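Local coordinates for putative uncharacterized protein (Chaetomium thermophilum, PDB 5IJP) that carries an SPX domain, a helical bundle that binds inositol hexakisphosphate and probably serves as an inositol polyphosphate sensor in phosphate homeostasis, at residues 63-66 with 67-70; 133-136 with 137-141. All blocks are in the same frame, centred on the assembly; numbering follows the deposited sequence.

Interaction 1. Residues 63-66 with 67-70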
loop_
_atom_site.group_PDB
_atom_site.type_symbol
_atom_site.label_atom_id
_atom_site.label_comp_id
_atom_site.label_asym_id
_atom_site.label_seq_id
_atom_site.Cartn_x
_atom_site.Cartn_y
_atom_site.Cartn_z
ATOM N N GLU A 63 -13.759 -4.584 -3.934
ATOM C CA GLU A 63 -13.170 -3.945 -5.115
ATOM C C GLU A 63 -13.082 -2.432 -4.927
ATOM O O GLU A 63 -12.087 -1.834 -5.332
ATOM C CB GLU A 63 -13.950 -4.294 -6.392
ATOM C CG GLU A 63 -13.667 -5.694 -6.915
ATOM C CD GLU A 63 -14.501 -6.157 -8.096
ATOM O OE1 GLU A 63 -15.675 -5.734 -8.213
ATOM O OE2 GLU A 63 -13.989 -6.980 -8.887
ATOM N N ALA A 64 -14.105 -1.825 -4.280
ATOM C CA ALA A 64 -14.164 -0.391 -3.974
ATOM C C ALA A 64 -13.045 -0.006 -3.001
ATOM O O ALA A 64 -12.461 1.072 -3.130
ATOM C CB ALA A 64 -15.518 -0.033 -3.384
ATOM N N GLU A 65 -12.733 -0.908 -2.048
ATOM C CA GLU A 65 -11.657 -0.729 -1.077
ATOM C C GLU A 65 -10.304 -0.929 -1.748
ATOM O O GLU A 65 -9.347 -0.246 -1.389
ATOM C CB GLU A 65 -11.822 -1.685 0.118
ATOM C CG GLU A 65 -12.864 -1.237 1.131
ATOM C CD GLU A 65 -12.589 0.087 1.819
ATOM O OE1 GLU A 65 -11.521 0.220 2.460
ATOM O OE2 GLU A 65 -13.454 0.989 1.732
ATOM N N LEU A 66 -10.233 -1.845 -2.739
ATOM C CA LEU A 66 -9.021 -2.145 -3.504
ATOM C C LEU A 66 -8.609 -0.959 -4.380
ATOM O O LEU A 66 -7.417 -0.673 -4.485
ATOM C CB LEU A 66 -9.210 -3.416 -4.349
ATOM C CG LEU A 66 -7.929 -4.143 -4.763
ATOM C CD1 LEU A 66 -7.579 -5.243 -3.776
ATOM C CD2 LEU A 66 -8.064 -4.731 -6.154
ATOM N N ASP A 67 -9.593 -0.257 -4.977
ATOM C CA ASP A 67 -9.366 0.916 -5.825
ATOM C C ASP A 67 -8.911 2.121 -5.004
ATOM O O ASP A 67 -8.055 2.875 -5.465
ATOM C CB ASP A 67 -10.628 1.268 -6.632
ATOM C CG ASP A 67 -11.154 0.159 -7.527
ATOM O OD1 ASP A 67 -10.352 -0.714 -7.931
ATOM O OD2 ASP A 67 -12.370 0.161 -7.819
ATOM N N LYS A 68 -9.481 2.290 -3.789
ATOM C CA LYS A 68 -9.174 3.368 -2.843
ATOM C C LYS A 68 -7.704 3.308 -2.401
ATOM O O LYS A 68 -7.056 4.351 -2.291
ATOM C CB LYS A 68 -10.115 3.286 -1.627
ATOM C CG LYS A 68 -10.072 4.501 -0.699
ATOM C CD LYS A 68 -11.008 4.357 0.503
ATOM C CE LYS A 68 -10.428 3.517 1.618
ATOM N NZ LYS A 68 -11.377 3.372 2.751
ATOM N N VAL A 69 -7.187 2.085 -2.172
ATOM C CA VAL A 69 -5.800 1.833 -1.768
ATOM C C VAL A 69 -4.865 2.059 -2.963
ATOM O O VAL A 69 -3.882 2.790 -2.831
ATOM C CB VAL A 69 -5.628 0.422 -1.137
ATOM C CG1 VAL A 69 -4.171 0.145 -0.776
ATOM C CG2 VAL A 69 -6.518 0.255 0.090
ATOM N N HIS A 70 -5.190 1.449 -4.126
ATOM C CA HIS A 70 -4.421 1.549 -5.371
ATOM C C HIS A 70 -4.299 2.982 -5.903
ATOM O O HIS A 70 -3.283 3.306 -6.522
ATOM C CB HIS A 70 -4.983 0.601 -6.445
ATOM C CG HIS A 70 -4.730 -0.857 -6.187
ATOM N ND1 HIS A 70 -5.258 -1.833 -7.013
ATOM C CD2 HIS A 70 -4.011 -1.459 -5.208
ATOM C CE1 HIS A 70 -4.847 -2.988 -6.515
ATOM N NE2 HIS A 70 -4.095 -2.814 -5.428
#

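Interaction 2. Residues 133-136 with 137-141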
loop_
_atom_site.group_PDB
_atom_site.type_symbol
_atom_site.label_atom_id
_atom_site.label_comp_id
_atom_site.label_asym_id
_atom_site.label_seq_id
_atom_site.Cartn_x
_atom_site.Cartn_y
_atom_site.Cartn_z
ATOM N N PHE A 133 2.649 1.185 4.087
ATOM C CA PHE A 133 1.251 1.304 3.662
ATOM C C PHE A 133 0.890 0.163 2.709
ATOM O O PHE A 133 -0.167 -0.440 2.875
ATOM C CB PHE A 133 0.979 2.682 3.022
ATOM C CG PHE A 133 -0.404 2.871 2.435
ATOM C CD1 PHE A 133 -1.500 3.109 3.256
ATOM C CD2 PHE A 133 -0.603 2.842 1.060
ATOM C CE1 PHE A 133 -2.776 3.289 2.712
ATOM C CE2 PHE A 133 -1.879 3.025 0.517
ATOM C CZ PHE A 133 -2.956 3.249 1.347
ATOM N N VAL A 134 1.776 -0.147 1.737
ATOM C CA VAL A 134 1.596 -1.245 0.776
ATOM C C VAL A 134 1.571 -2.586 1.544
ATOM O O VAL A 134 0.714 -3.422 1.267
ATOM C CB VAL A 134 2.653 -1.204 -0.372
ATOM C CG1 VAL A 134 2.591 -2.452 -1.253
ATOM C CG2 VAL A 134 2.489 0.049 -1.230
ATOM N N GLN A 135 2.460 -2.741 2.553
ATOM C CA GLN A 135 2.581 -3.923 3.412
ATOM C C GLN A 135 1.313 -4.185 4.241
ATOM O O GLN A 135 0.752 -5.279 4.153
ATOM C CB GLN A 135 3.827 -3.804 4.321
ATOM C CG GLN A 135 4.014 -4.927 5.346
ATOM C CD GLN A 135 3.548 -4.535 6.730
ATOM O OE1 GLN A 135 4.126 -3.662 7.388
ATOM N NE2 GLN A 135 2.506 -5.197 7.212
ATOM N N VAL A 136 0.885 -3.193 5.056
ATOM C CA VAL A 136 -0.274 -3.298 5.948
ATOM C C VAL A 136 -1.593 -3.504 5.155
ATOM O O VAL A 136 -2.460 -4.247 5.617
ATOM C CB VAL A 136 -0.343 -2.131 6.982
ATOM C CG1 VAL A 136 -0.757 -0.802 6.350
ATOM C CG2 VAL A 136 -1.234 -2.478 8.174
ATOM N N ASN A 137 -1.712 -2.900 3.957
ATOM C CA ASN A 137 -2.905 -3.047 3.126
ATOM C C ASN A 137 -2.943 -4.386 2.390
ATOM O O ASN A 137 -4.005 -5.005 2.351
ATOM C CB ASN A 137 -3.091 -1.861 2.185
ATOM C CG ASN A 137 -3.620 -0.624 2.878
ATOM O OD1 ASN A 137 -4.785 -0.257 2.740
ATOM N ND2 ASN A 137 -2.786 0.042 3.656
ATOM N N TYR A 138 -1.788 -4.862 1.857
ATOM C CA TYR A 138 -1.673 -6.162 1.174
ATOM C C TYR A 138 -2.049 -7.290 2.139
ATOM O O TYR A 138 -2.762 -8.211 1.743
ATOM C CB TYR A 138 -0.255 -6.373 0.600
ATOM C CG TYR A 138 -0.049 -7.683 -0.135
ATOM C CD1 TYR A 138 0.557 -8.768 0.491
ATOM C CD2 TYR A 138 -0.416 -7.822 -1.470
ATOM C CE1 TYR A 138 0.760 -9.972 -0.182
ATOM C CE2 TYR A 138 -0.216 -9.021 -2.156
ATOM C CZ TYR A 138 0.375 -10.094 -1.507
ATOM O OH TYR A 138 0.577 -11.277 -2.174
ATOM N N THR A 139 -1.595 -7.189 3.408
ATOM C CA THR A 139 -1.891 -8.135 4.489
ATOM C C THR A 139 -3.390 -8.064 4.834
ATOM O O THR A 139 -4.007 -9.100 5.082
ATOM C CB THR A 139 -0.979 -7.858 5.705
ATOM O OG1 THR A 139 0.379 -7.762 5.266
ATOM C CG2 THR A 139 -1.088 -8.928 6.787
ATOM N N GLY A 140 -3.947 -6.848 4.808
ATOM C CA GLY A 140 -5.353 -6.562 5.078
ATOM C C GLY A 140 -6.311 -7.273 4.149
ATOM O O GLY A 140 -7.265 -7.904 4.613
ATOM N N PHE A 141 -6.052 -7.189 2.828
ATOM C CA PHE A 141 -6.863 -7.859 1.811
ATOM C C PHE A 141 -6.650 -9.372 1.854
ATOM O O PHE A 141 -7.622 -10.117 1.765
ATOM C CB PHE A 141 -6.588 -7.301 0.406
ATOM C CG PHE A 141 -7.093 -5.897 0.175
ATOM C CD1 PHE A 141 -8.436 -5.656 -0.092
ATOM C CD2 PHE A 141 -6.220 -4.817 0.190
ATOM C CE1 PHE A 141 -8.899 -4.357 -0.310
ATOM C CE2 PHE A 141 -6.684 -3.517 -0.024
ATOM C CZ PHE A 141 -8.020 -3.296 -0.273
#

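Interaction 1. Residues 63-66 with 67-70
Glu65 and Lys68 form an i to i+3 salt bridge along helix 52-97. Their side chains run side by side in the same direction. Lys68 NZ lies 3.2 Å from Glu65 OE1, on the syn side of that oxygen and 17° out of the carboxylate plane. A weak second bond reaches Glu65 OE2. The glutamate chain folds at its second torsion (chi2 -62°) and the lysine chain at its third (chi3 81°), which brings the two ends together.

Leu66 and His70 also lie alongside each other, with Leu66 CD2 3.7 Å from His70 CE1. Leu66 O sits over one face of the imidazole, toward the rim. Leu66 O accepts the backbone hydrogen bond of His70 N, 3.1 Å away. Similar i to i+4 bonds from Asp67, Lys68 and Val69 hold the turn.

Glu65 OE1 also accepts a hydrogen bond from Asp21 N, and Lys68 NZ gives a weak one to Tyr19 O, so the pair ties the helix to the segment before helix 22-30. Within the SPX helical bundle, Leu66 and Val69 face helix 110-151, where both touch Phe141. Leu66 also meets Leu164 of helix 157-165, and Glu63 meets Phe160 there.

Interaction 2. Residues 133-136 with 137-141
Phe133 O is gripped by two donors of Asn137. Asn137 N lies 3.1 Å from Phe133 O, and Asn137 ND2 is 2.8 Å from it. They come from opposite faces of the carbonyl plane. The side-chain bond is bent, with an N-H...O angle of 144°. Asn137 CG stands beside its own backbone N (chi1 -76°), which turns the amide back along the helix. Asn137 ND2 then also lies over one face of the Phe133 ring, off-centre and 3.3 Å from Phe133 CD1. Ring and amide planes are 50° apart. With an alanine here, Phe133 O is likely to keep only the backbone bond from this turn, and a gap would probably open over that ring face.

Gln135 O is shared in the same way. Thr139 OG1 donates to Gln135 O at 2.7 Å, and Thr139 N reaches Gln135 O at 3.1 Å, again from opposite faces. Val136 O takes Gly140 N.

Phe133 stacks on Tyr15 and meets Tyr19 edge-to-face. A threonine hydroxyl bonded to the i-4 carbonyl, as in Thr139, is a common feature of helices. This one lies on a long helix of the SPX helical bundle. Gly140 is about 9 Å from the bound inositol hexakisphosphate, and Phe3 of helix 3-9, touched by Val136 and Thr139, lines the ligand pocket.

How the interactions relate
Interaction 1 and interaction 2 are local contacts on two successive helices, 52-97 and 110-151, which pack against each other. Their centres are 12 Å apart. The two meet by packing, mostly of Leu66 and Val69 on Phe141, with Val69 also against the Asn137 amide. Val69 CG2 lies 3.8 Å from Phe141 CE2, and Leu66 CA is 3.6 Å from Phe141 CZ. Both are partly buried, but interaction 2 is nearer the centre of the chain and has more buried residues. Their polar chemistry also differs. At 63-70 a charged pair on a partly exposed side reaches the N-terminal segment. At 133-141 neutral amide and hydroxyl groups turn back onto the carbonyls of their own helix.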